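Local coordinates for protein metallo-carboxypeptidase (Pseudomonas aeruginosa, PDB 4A39) that probably acts as a zinc-dependent carboxypeptidase of the M14 family, removing residues from the C-terminal end of peptide or protein substrates, at residues A[18-26]-A[223-231]. Sequence-based numbering, arbitrary orientation.
Sequences ADFDSGNIQ and DGAFHGNLR. With GEM ((2-guanidinoethylmercapto)succinic acid), chain D.
The backbone N of Ser22 and the side chain of Asn24 bond to carbonyls at and just past the C-terminal end of helix 222-226. Ser22 N donates to Phe226 O at 2.8 Å. The second bond is a side-chain one: Asn24 ND2 meets Gly228 O at 3.0 Å with an angle of 172° at the hydrogen, and the acceptor lies nearly in the plane of the amide. With CG anti to the backbone N (chi1 -178°), Asn24 reaches across to that carbonyl, while its OD1 accepts from Arg41 N, so both ends of the amide are used and its rotation is fixed. Asparagine suits a place that asks for a donor and an acceptor together.

The backbones come close here, with Ser22 CA only 3.2 Å from Ala225 O in a CA-H...O contact. Gly228 adopts positive phi to end the helix, and a CB on it would run into Gly23 O; glycine meets both demands.

Further out, the Asp21 carboxylate stands at the edge of the Phe226 ring, OD2 3.7 Å from CD1, the two planes 72° apart. OD2 accepts a hydrogen bond from Arg128 N, outside the two segments, which holds the carboxylate beside the ring. The other end of 223-231 leads to the inhibitor, where Arg231 NH2 bonds to GEM O15 at 2.7 Å and NH1 to O13 of its other carboxylate, while NE makes a salt bridge to Asp238.

A type II turn, Phe20 to Gly23, in the N-terminal beta domain thus docks on a Schellman-capped helix end of the zinc carboxypeptidase domain, an interdomain contact whose catalytic-domain segment continues into the ligand pocket.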
loop_
_atom_site.group_PDB
_atom_site.type_symbol
_atom_site.label_atom_id
_atom_site.label_comp_id
_atom_site.label_asym_id
_atom_site.label_seq_id
_atom_site.Cartn_x
_atom_site.Cartn_y
_atom_site.Cartn_z
ATOM N N ALA A 18 -17.525 10.563 -9.151
ATOM C CA ALA A 18 -16.474 10.127 -8.239
ATOM C C ALA A 18 -16.668 10.775 -6.873
ATOM O O ALA A 18 -15.705 10.971 -6.131
ATOM C CB ALA A 18 -15.110 10.502 -8.801
ATOM N N ASP A 19 -17.919 11.090 -6.549
ATOM C CA ASP A 19 -18.262 11.733 -5.284
ATOM C C ASP A 19 -18.412 10.726 -4.148
ATOM O O ASP A 19 -19.497 10.543 -3.592
ATOM C CB ASP A 19 -19.552 12.552 -5.450
ATOM C CG ASP A 19 -20.747 11.702 -5.857
ATOM O OD1 ASP A 19 -20.579 10.770 -6.673
ATOM O OD2 ASP A 19 -21.866 11.978 -5.367
ATOM N N PHE A 20 -17.304 10.077 -3.810
ATOM C CA PHE A 20 -17.278 9.082 -2.746
ATOM C C PHE A 20 -15.850 8.810 -2.276
ATOM O O PHE A 20 -14.884 9.301 -2.862
ATOM C CB PHE A 20 -17.943 7.781 -3.219
ATOM C CG PHE A 20 -17.484 7.315 -4.574
ATOM C CD1 PHE A 20 -16.224 6.746 -4.746
ATOM C CD2 PHE A 20 -18.312 7.457 -5.686
ATOM C CE1 PHE A 20 -15.797 6.325 -6.007
ATOM C CE2 PHE A 20 -17.896 7.040 -6.950
ATOM C CZ PHE A 20 -16.636 6.473 -7.111
ATOM N N ASP A 21 -15.735 8.023 -1.209
ATOM C CA ASP A 21 -14.447 7.668 -0.614
ATOM C C ASP A 21 -13.435 7.176 -1.654
ATOM O O ASP A 21 -13.672 6.177 -2.331
ATOM C CB ASP A 21 -14.671 6.584 0.444
ATOM C CG ASP A 21 -13.428 6.286 1.259
ATOM O OD1 ASP A 21 -12.325 6.238 0.677
ATOM O OD2 ASP A 21 -13.560 6.081 2.485
ATOM N N SER A 22 -12.310 7.886 -1.755
ATOM C CA SER A 22 -11.208 7.584 -2.681
ATOM C C SER A 22 -11.536 7.824 -4.148
ATOM O O SER A 22 -10.781 7.428 -5.039
ATOM C CB SER A 22 -10.699 6.142 -2.500
ATOM O OG SER A 22 -11.543 5.184 -3.115
ATOM N N GLY A 23 -12.662 8.477 -4.404
ATOM C CA GLY A 23 -13.026 8.760 -5.778
ATOM C C GLY A 23 -12.082 9.762 -6.422
ATOM O O GLY A 23 -11.586 10.679 -5.766
ATOM N N ASN A 24 -11.815 9.574 -7.709
ATOM C CA ASN A 24 -10.956 10.491 -8.452
ATOM C C ASN A 24 -11.180 10.409 -9.954
ATOM O O ASN A 24 -10.856 9.403 -10.596
ATOM C CB ASN A 24 -9.470 10.233 -8.168
ATOM C CG ASN A 24 -8.560 11.216 -8.900
ATOM O OD1 ASN A 24 -8.800 11.551 -10.061
ATOM N ND2 ASN A 24 -7.506 11.669 -8.229
ATOM N N ILE A 25 -11.744 11.478 -10.506
ATOM C CA ILE A 25 -11.974 11.584 -11.942
ATOM C C ILE A 25 -12.667 12.902 -12.264
ATOM O O ILE A 25 -13.374 13.466 -11.424
ATOM C CB ILE A 25 -12.854 10.423 -12.486
ATOM C CG1 ILE A 25 -12.512 10.154 -13.955
ATOM C CG2 ILE A 25 -14.330 10.777 -12.395
ATOM C CD1 ILE A 25 -11.148 9.540 -14.153
ATOM N N GLN A 26 -12.434 13.385 -13.481
ATOM C CA GLN A 26 -13.060 14.597 -13.999
ATOM C C GLN A 26 -13.698 14.137 -15.305
ATOM O O GLN A 26 -13.022 13.558 -16.153
ATOM C CB GLN A 26 -12.016 15.688 -14.285
ATOM C CG GLN A 26 -11.355 16.283 -13.032
ATOM C CD GLN A 26 -12.251 17.257 -12.281
ATOM O OE1 GLN A 26 -13.439 17.009 -12.091
ATOM N NE2 GLN A 26 -11.668 18.369 -11.830
ATOM N N ASP A 223 -6.399 11.021 5.200
ATOM C CA ASP A 223 -6.891 12.172 4.440
ATOM C C ASP A 223 -6.684 11.940 2.946
ATOM O O ASP A 223 -7.606 12.095 2.149
ATOM C CB ASP A 223 -6.162 13.458 4.840
ATOM C CG ASP A 223 -6.390 13.843 6.286
ATOM O OD1 ASP A 223 -7.301 13.280 6.932
ATOM O OD2 ASP A 223 -5.655 14.730 6.769
ATOM N N GLY A 224 -5.463 11.577 2.574
ATOM C CA GLY A 224 -5.167 11.337 1.172
ATOM C C GLY A 224 -6.001 10.216 0.577
ATOM O O GLY A 224 -6.486 10.333 -0.543
ATOM N N ALA A 225 -6.160 9.122 1.316
ATOM C CA ALA A 225 -6.940 7.995 0.820
ATOM C C ALA A 225 -8.384 8.410 0.555
ATOM O O ALA A 225 -8.908 8.202 -0.539
ATOM C CB ALA A 225 -6.892 6.843 1.821
ATOM N N PHE A 226 -9.021 9.018 1.551
ATOM C CA PHE A 226 -10.405 9.451 1.405
ATOM C C PHE A 226 -10.605 10.395 0.219
ATOM O O PHE A 226 -11.606 10.303 -0.496
ATOM C CB PHE A 226 -10.879 10.144 2.686
ATOM C CG PHE A 226 -12.279 10.664 2.598
ATOM C CD1 PHE A 226 -13.365 9.798 2.685
ATOM C CD2 PHE A 226 -12.515 12.020 2.390
ATOM C CE1 PHE A 226 -14.672 10.279 2.562
ATOM C CE2 PHE A 226 -13.813 12.509 2.266
ATOM C CZ PHE A 226 -14.893 11.636 2.351
ATOM N N HIS A 227 -9.660 11.304 0.007
ATOM C CA HIS A 227 -9.780 12.265 -1.086
ATOM C C HIS A 227 -9.348 11.762 -2.453
ATOM O O HIS A 227 -9.345 12.516 -3.428
ATOM C CB HIS A 227 -9.026 13.549 -0.744
ATOM C CG HIS A 227 -9.768 14.432 0.210
ATOM N ND1 HIS A 227 -9.339 14.668 1.498
ATOM C CD2 HIS A 227 -10.945 15.087 0.077
ATOM C CE1 HIS A 227 -10.222 15.432 2.118
ATOM N NE2 HIS A 227 -11.205 15.700 1.279
ATOM N N GLY A 228 -8.995 10.485 -2.531
ATOM C CA GLY A 228 -8.578 9.931 -3.806
ATOM C C GLY A 228 -7.251 10.468 -4.311
ATOM O O GLY A 228 -7.032 10.540 -5.518
ATOM N N ASN A 229 -6.374 10.849 -3.385
ATOM C CA ASN A 229 -5.044 11.358 -3.715
ATOM C C ASN A 229 -4.162 10.177 -4.102
ATOM O O ASN A 229 -4.506 9.024 -3.839
ATOM C CB ASN A 229 -4.383 12.013 -2.495
ATOM C CG ASN A 229 -4.667 13.498 -2.370
ATOM O OD1 ASN A 229 -4.102 14.163 -1.492
ATOM N ND2 ASN A 229 -5.526 14.030 -3.230
ATOM N N LEU A 230 -3.009 10.476 -4.690
ATOM C CA LEU A 230 -2.054 9.445 -5.073
ATOM C C LEU A 230 -0.836 9.450 -4.163
ATOM O O LEU A 230 -0.469 8.434 -3.568
ATOM C CB LEU A 230 -1.541 9.672 -6.504
ATOM C CG LEU A 230 -0.203 8.963 -6.792
ATOM C CD1 LEU A 230 -0.437 7.458 -6.930
ATOM C CD2 LEU A 230 0.436 9.520 -8.053
ATOM N N ARG A 231 -0.246 10.635 -4.035
ATOM C CA ARG A 231 1.018 10.806 -3.338
ATOM C C ARG A 231 1.127 11.555 -2.016
ATOM O O ARG A 231 1.890 11.148 -1.132
ATOM C CB ARG A 231 1.970 11.473 -4.331
ATOM C CG ARG A 231 3.425 11.470 -3.950
ATOM C CD ARG A 231 4.029 10.125 -4.243
ATOM N NE ARG A 231 5.414 10.076 -3.804
ATOM C CZ ARG A 231 6.161 8.980 -3.803
ATOM N NH1 ARG A 231 5.657 7.824 -4.227
ATOM N NH2 ARG A 231 7.406 9.038 -3.354
HETATM C C8 GEM D . 9.425 4.753 -2.597
HETATM S S7 GEM D . 9.251 3.810 -1.039
HETATM C C6 GEM D . 10.955 3.172 -0.842
HETATM C C5 GEM D . 11.709 2.950 -2.156
HETATM N N3 GEM D . 12.061 4.237 -2.772
HETATM C C1 GEM D . 13.343 4.578 -2.891
HETATM N N4 GEM D . 14.286 3.755 -2.439
HETATM N N2 GEM D . 13.687 5.736 -3.446
HETATM C C9 GEM D . 9.059 6.227 -2.406
HETATM O O14 GEM D . 8.806 6.617 -1.244
HETATM O O15 GEM D . 9.042 6.936 -3.433
HETATM C C10 GEM D . 8.583 4.127 -3.712
HETATM C C11 GEM D . 7.090 4.141 -3.376
HETATM O O12 GEM D . 6.470 3.058 -3.467
HETATM O O13 GEM D . 6.595 5.240 -3.052
#